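Long-range contacts in chromosomal replication initiator protein DnaA (Thermotoga maritima, PDB 2Z4S), which probably binds the replication origin in its ATP form and, assembled as a right-handed spiral filament, starts chromosomal replication once per cell cycle: residues R129-F134 with K228-C233; P159-M164 with K194-L199. One frame throughout, in Å; residues are numbered along the deposited sequence.

How the interactions relate
Both interactions are parallel strand pairings in the same four-stranded sheet, whose order is 133-136, 229-234, 197-201, 163-167. Interaction 1 joins one outermost strand to an inner one and is largely buried; interaction 2 joins the other outermost strand to its inner neighbour and runs out to an exposed end. The inner strands 229-234 and 197-201 lie next to each other, with probable backbone bonds from Leu198 to Gln229 and Val231, and Lys228 NZ bonds to Val195 O. Where the strands begin, 129-134 with 228-233 uses neutral side-chain amides, whereas 159-164 with 194-199 has an arginine, a lysine and an aspartate.

Interaction 1. Residues R129-F134 with K228-C233; sequences RYNPLF and KQIVIC
The ring of Phe134 has Ile232 O over one face, while its CD2 and CE2 atoms lie against CB and CG2 of Ile232, Phe134 CE2 coming within 3.5 Å of Ile232 CG2; Phe252 meets the same ring from outside the two segments. Two amides are the other flat groups. In Asn131, OD1 accepts a hydrogen bond from Ile230 N on a lone pair, in the carbonyl plane, at 2.6 Å. Its ND2 donates to Lys228 O, but is modelled so close that the length is doubtful. OD1 takes the place a backbone carbonyl might have, just before the cis peptide to Pro132. Gln229 reaches back with CG anti to its own N (chi1 -180°) and a bend at chi2; NE2 donates to Tyr130 O at 3.0 Å, the acceptor lying in the plane of the Gln229 amide, and also bonds to Ile230 O, while OE1 takes Gly128 N. Ile230 O therefore serves two donors, the second being Leu133 N at 3.0 Å. One step on, Leu133 O receives Ile232 N at 2.8 Å. Between these bonds Leu133 and Val231 lie side by side, Leu133 CB to Val231 CG2 4.0 Å, facing Ile150 of helix 143-157, and Pro132 CB packs on Ile230 CB on the face lined by helix 210-224. Strand 133-136 runs into the nucleotide-binding P-loop, and having 229-234 between it and strand 197-201 is the order found in AAA+ ATPases and in the wider class of P-loop ATPases with a strand inserted between the Walker A and Walker B strands.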
loop_
_atom_site.group_PDB
_atom_site.type_symbol
_atom_site.label_atom_id
_atom_site.label_comp_id
_atom_site.label_asym_id
_atom_site.label_seq_id
_atom_site.Cartn_x
_atom_site.Cartn_y
_atom_site.Cartn_z
ATOM N N ARG A 129 -5.680 14.514 12.816
ATOM C CA ARG A 129 -5.101 14.422 14.155
ATOM C C ARG A 129 -3.623 14.043 14.173
ATOM O O ARG A 129 -2.918 14.347 15.132
ATOM C CB ARG A 129 -5.894 13.431 15.008
ATOM C CG ARG A 129 -5.222 13.073 16.311
ATOM C CD ARG A 129 -6.185 12.354 17.220
ATOM N NE ARG A 129 -7.356 13.184 17.485
ATOM C CZ ARG A 129 -8.466 12.757 18.073
ATOM N NH1 ARG A 129 -8.575 11.496 18.471
ATOM N NH2 ARG A 129 -9.473 13.594 18.255
ATOM N N TYR A 130 -3.149 13.374 13.130
ATOM C CA TYR A 130 -1.744 13.000 13.085
ATOM C C TYR A 130 -1.225 13.164 11.665
ATOM O O TYR A 130 -1.231 12.212 10.884
ATOM C CB TYR A 130 -1.548 11.551 13.542
ATOM C CG TYR A 130 -2.221 11.201 14.856
ATOM C CD1 TYR A 130 -3.317 10.326 14.894
ATOM C CD2 TYR A 130 -1.772 11.733 16.058
ATOM C CE1 TYR A 130 -3.944 9.993 16.098
ATOM C CE2 TYR A 130 -2.395 11.404 17.271
ATOM C CZ TYR A 130 -3.478 10.535 17.287
ATOM O OH TYR A 130 -4.094 10.211 18.481
ATOM N N ASN A 131 -0.769 14.371 11.336
ATOM C CA ASN A 131 -0.266 14.649 9.999
ATOM C C ASN A 131 1.238 14.821 9.935
ATOM O O ASN A 131 1.797 15.702 10.572
ATOM C CB ASN A 131 -0.922 15.903 9.453
ATOM C CG ASN A 131 -1.556 15.675 8.109
ATOM O OD1 ASN A 131 -1.033 14.920 7.283
ATOM N ND2 ASN A 131 -2.683 16.330 7.871
ATOM N N PRO A 132 1.916 14.003 9.129
ATOM C CA PRO A 132 1.334 12.955 8.300
ATOM C C PRO A 132 1.657 11.561 8.842
ATOM O O PRO A 132 2.290 11.399 9.882
ATOM C CB PRO A 132 2.029 13.184 6.978
ATOM C CG PRO A 132 3.468 13.383 7.455
ATOM C CD PRO A 132 3.308 14.266 8.716
ATOM N N LEU A 133 1.223 10.553 8.104
ATOM C CA LEU A 133 1.497 9.174 8.460
ATOM C C LEU A 133 2.483 8.706 7.402
ATOM O O LEU A 133 2.267 8.922 6.206
ATOM C CB LEU A 133 0.209 8.340 8.398
ATOM C CG LEU A 133 0.306 6.813 8.489
ATOM C CD1 LEU A 133 1.159 6.369 9.667
ATOM C CD2 LEU A 133 -1.101 6.270 8.581
ATOM N N PHE A 134 3.571 8.089 7.838
ATOM C CA PHE A 134 4.570 7.604 6.907
ATOM C C PHE A 134 4.813 6.143 7.171
ATOM O O PHE A 134 5.560 5.795 8.072
ATOM C CB PHE A 134 5.881 8.373 7.065
ATOM C CG PHE A 134 6.929 7.991 6.062
ATOM C CD1 PHE A 134 7.709 6.856 6.245
ATOM C CD2 PHE A 134 7.119 8.755 4.915
ATOM C CE1 PHE A 134 8.670 6.483 5.299
ATOM C CE2 PHE A 134 8.074 8.395 3.961
ATOM C CZ PHE A 134 8.854 7.252 4.154
ATOM N N LYS A 228 -5.087 19.162 6.148
ATOM C CA LYS A 228 -5.351 18.068 5.214
ATOM C C LYS A 228 -4.435 16.886 5.541
ATOM O O LYS A 228 -3.216 17.058 5.628
ATOM C CB LYS A 228 -5.069 18.527 3.799
ATOM C CG LYS A 228 -5.714 19.831 3.439
ATOM C CD LYS A 228 -7.128 19.652 2.973
ATOM C CE LYS A 228 -7.560 20.884 2.197
ATOM N NZ LYS A 228 -8.778 20.639 1.367
ATOM N N GLN A 229 -5.010 15.696 5.711
ATOM C CA GLN A 229 -4.209 14.517 6.042
ATOM C C GLN A 229 -3.296 14.073 4.902
ATOM O O GLN A 229 -3.719 14.004 3.753
ATOM C CB GLN A 229 -5.121 13.351 6.434
ATOM C CG GLN A 229 -4.381 12.055 6.815
ATOM C CD GLN A 229 -3.599 12.180 8.112
ATOM O OE1 GLN A 229 -4.120 12.687 9.109
ATOM N NE2 GLN A 229 -2.350 11.704 8.112
ATOM N N ILE A 230 -2.046 13.767 5.233
ATOM C CA ILE A 230 -1.067 13.312 4.254
ATOM C C ILE A 230 -0.640 11.916 4.687
ATOM O O ILE A 230 -0.413 11.690 5.879
ATOM C CB ILE A 230 0.244 14.155 4.283
ATOM C CG1 ILE A 230 -0.045 15.656 4.245
ATOM C CG2 ILE A 230 1.131 13.763 3.120
ATOM C CD1 ILE A 230 -0.263 16.206 2.861
ATOM N N VAL A 231 -0.537 10.976 3.750
ATOM C CA VAL A 231 -0.045 9.637 4.092
ATOM C C VAL A 231 0.943 9.240 2.994
ATOM O O VAL A 231 0.635 9.335 1.810
ATOM C CB VAL A 231 -1.188 8.584 4.215
ATOM C CG1 VAL A 231 -0.615 7.245 4.602
ATOM C CG2 VAL A 231 -2.176 9.002 5.276
ATOM N N ILE A 232 2.140 8.825 3.392
ATOM C CA ILE A 232 3.178 8.447 2.442
ATOM C C ILE A 232 3.654 7.025 2.710
ATOM O O ILE A 232 3.835 6.632 3.860
ATOM C CB ILE A 232 4.431 9.419 2.535
ATOM C CG1 ILE A 232 4.049 10.844 2.139
ATOM C CG2 ILE A 232 5.549 8.967 1.608
ATOM C CD1 ILE A 232 3.443 11.648 3.263
ATOM N N CYS A 233 3.855 6.256 1.647
ATOM C CA CYS A 233 4.341 4.892 1.786
ATOM C C CYS A 233 5.647 4.795 1.086
ATOM O O CYS A 233 5.793 5.295 -0.015
ATOM C CB CYS A 233 3.388 3.897 1.162
ATOM S SG CYS A 233 1.994 3.654 2.180
#

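Interaction 2. Residues P159-M164 with K194-L199; sequences PDLRVM and KVDILL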
loop_
_atom_site.group_PDB
_atom_site.type_symbol
_atom_site.label_atom_id
_atom_site.label_comp_id
_atom_site.label_asym_id
_atom_site.label_seq_id
_atom_site.Cartn_x
_atom_site.Cartn_y
_atom_site.Cartn_z
ATOM N N PRO A 159 -18.171 10.348 3.528
ATOM C CA PRO A 159 -18.475 10.528 2.108
ATOM C C PRO A 159 -18.344 11.982 1.654
ATOM O O PRO A 159 -18.064 12.249 0.490
ATOM C CB PRO A 159 -19.896 9.984 1.992
ATOM C CG PRO A 159 -20.457 10.227 3.354
ATOM C CD PRO A 159 -19.328 9.776 4.230
ATOM N N ASP A 160 -18.536 12.921 2.576
ATOM C CA ASP A 160 -18.402 14.333 2.238
ATOM C C ASP A 160 -16.936 14.779 2.284
ATOM O O ASP A 160 -16.601 15.785 2.912
ATOM C CB ASP A 160 -19.240 15.205 3.188
ATOM C CG ASP A 160 -20.631 15.509 2.635
ATOM O OD1 ASP A 160 -20.732 15.911 1.453
ATOM O OD2 ASP A 160 -21.627 15.360 3.381
ATOM N N LEU A 161 -16.063 14.026 1.621
ATOM C CA LEU A 161 -14.647 14.366 1.591
ATOM C C LEU A 161 -13.968 13.945 0.308
ATOM O O LEU A 161 -14.204 12.859 -0.217
ATOM C CB LEU A 161 -13.888 13.746 2.767
ATOM C CG LEU A 161 -13.950 14.467 4.111
ATOM C CD1 LEU A 161 -12.833 13.956 5.005
ATOM C CD2 LEU A 161 -13.792 15.950 3.902
ATOM N N ARG A 162 -13.109 14.831 -0.176
ATOM C CA ARG A 162 -12.353 14.632 -1.398
ATOM C C ARG A 162 -11.099 13.816 -1.057
ATOM O O ARG A 162 -10.089 14.369 -0.609
ATOM C CB ARG A 162 -11.971 16.005 -1.962
ATOM C CG ARG A 162 -12.877 17.148 -1.465
ATOM C CD ARG A 162 -12.244 18.537 -1.670
ATOM N NE ARG A 162 -12.411 19.012 -3.041
ATOM C CZ ARG A 162 -13.346 19.872 -3.430
ATOM N NH1 ARG A 162 -14.199 20.367 -2.543
ATOM N NH2 ARG A 162 -13.454 20.211 -4.711
ATOM N N VAL A 163 -11.169 12.502 -1.253
ATOM C CA VAL A 163 -10.028 11.642 -0.958
ATOM C C VAL A 163 -9.215 11.369 -2.208
ATOM O O VAL A 163 -9.749 10.919 -3.222
ATOM C CB VAL A 163 -10.464 10.300 -0.369
ATOM C CG1 VAL A 163 -9.240 9.465 -0.014
ATOM C CG2 VAL A 163 -11.324 10.539 0.850
ATOM N N MET A 164 -7.914 11.621 -2.116
ATOM C CA MET A 164 -7.013 11.439 -3.242
ATOM C C MET A 164 -5.909 10.409 -3.015
ATOM O O MET A 164 -5.057 10.565 -2.129
ATOM C CB MET A 164 -6.388 12.792 -3.602
ATOM C CG MET A 164 -5.305 12.745 -4.673
ATOM S SD MET A 164 -5.934 12.434 -6.321
ATOM C CE MET A 164 -6.441 14.091 -6.778
ATOM N N LYS A 194 -8.280 21.093 -4.270
ATOM C CA LYS A 194 -9.344 20.096 -4.214
ATOM C C LYS A 194 -9.057 18.734 -3.556
ATOM O O LYS A 194 -9.416 17.691 -4.110
ATOM C CB LYS A 194 -9.881 19.866 -5.633
ATOM C CG LYS A 194 -9.627 21.033 -6.587
ATOM C CD LYS A 194 -10.417 20.907 -7.881
ATOM C CE LYS A 194 -11.895 21.206 -7.645
ATOM N NZ LYS A 194 -12.729 21.070 -8.875
ATOM N N VAL A 195 -8.420 18.731 -2.386
ATOM C CA VAL A 195 -8.152 17.473 -1.680
ATOM C C VAL A 195 -8.147 17.698 -0.190
ATOM O O VAL A 195 -7.588 18.683 0.285
ATOM C CB VAL A 195 -6.788 16.831 -2.044
ATOM C CG1 VAL A 195 -6.761 16.474 -3.511
ATOM C CG2 VAL A 195 -5.647 17.757 -1.674
ATOM N N ASP A 196 -8.761 16.776 0.546
ATOM C CA ASP A 196 -8.818 16.877 1.996
ATOM C C ASP A 196 -7.806 15.909 2.555
ATOM O O ASP A 196 -7.116 16.192 3.532
ATOM C CB ASP A 196 -10.213 16.532 2.468
ATOM C CG ASP A 196 -11.268 17.189 1.616
ATOM O OD1 ASP A 196 -11.116 18.402 1.333
ATOM O OD2 ASP A 196 -12.238 16.500 1.230
ATOM N N ILE A 197 -7.722 14.755 1.921
ATOM C CA ILE A 197 -6.751 13.770 2.331
ATOM C C ILE A 197 -6.055 13.315 1.056
ATOM O O ILE A 197 -6.705 13.045 0.035
ATOM C CB ILE A 197 -7.398 12.583 3.064
ATOM C CG1 ILE A 197 -6.309 11.577 3.420
ATOM C CG2 ILE A 197 -8.507 11.970 2.220
ATOM C CD1 ILE A 197 -6.821 10.348 4.088
ATOM N N LEU A 198 -4.726 13.269 1.122
ATOM C CA LEU A 198 -3.874 12.894 0.000
ATOM C C LEU A 198 -3.049 11.669 0.411
ATOM O O LEU A 198 -2.303 11.709 1.391
ATOM C CB LEU A 198 -2.982 14.102 -0.339
ATOM C CG LEU A 198 -1.955 14.211 -1.475
ATOM C CD1 LEU A 198 -0.560 13.974 -0.944
ATOM C CD2 LEU A 198 -2.301 13.254 -2.589
ATOM N N LEU A 199 -3.207 10.573 -0.323
ATOM C CA LEU A 199 -2.475 9.350 -0.014
ATOM C C LEU A 199 -1.465 9.146 -1.124
ATOM O O LEU A 199 -1.866 9.063 -2.276
ATOM C CB LEU A 199 -3.448 8.173 0.010
ATOM C CG LEU A 199 -4.774 8.432 0.733
ATOM C CD1 LEU A 199 -5.827 7.473 0.224
ATOM C CD2 LEU A 199 -4.590 8.303 2.236
#
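Met164 lies over three residues of 194-199. Its CB rests 3.7 Å from Val195 CG1 and equally near Ile197 O, and CG, set anti to the backbone N (chi1 174°), meets Leu198 CD2 at 3.7 Å. Bends at chi2 and chi3 then fold the chain round, and the terminal CE comes back to Val195 CG1. Leu198 and Val195 in turn pack on Leu223 of helix 210-224. The backbone of Met164 is held at both ends: its N donates to Ile197 O at 2.8 Å, and its O takes Leu199 N, nearly straight at 169°. These parallel bonds join the two strands of a beta-alpha-beta crossover, 163-167 and 197-201, linked by helices 168-182 and 184-193; in this P-loop ATPase the second is the Walker B strand, leading to Asp202 at the magnesium ion. On the face toward helix 143-157, Val163 and Ile197 lie alongside each other and point the same way, both branches of Val163 meeting Ile197 CG2; Leu199 CD1 stands 4.0 Å from Val163 CG1. Ahead of the strands, Arg162 O accepts Asp196 N at 3.0 Å and, weakly, Ile197 N. The Arg162 chain bends at chi3 toward Lys194, where Arg162 NH2 lies 4.3 Å from Lys194 NZ, a pair of like charges whose repulsion solvent at this exposed end may soften.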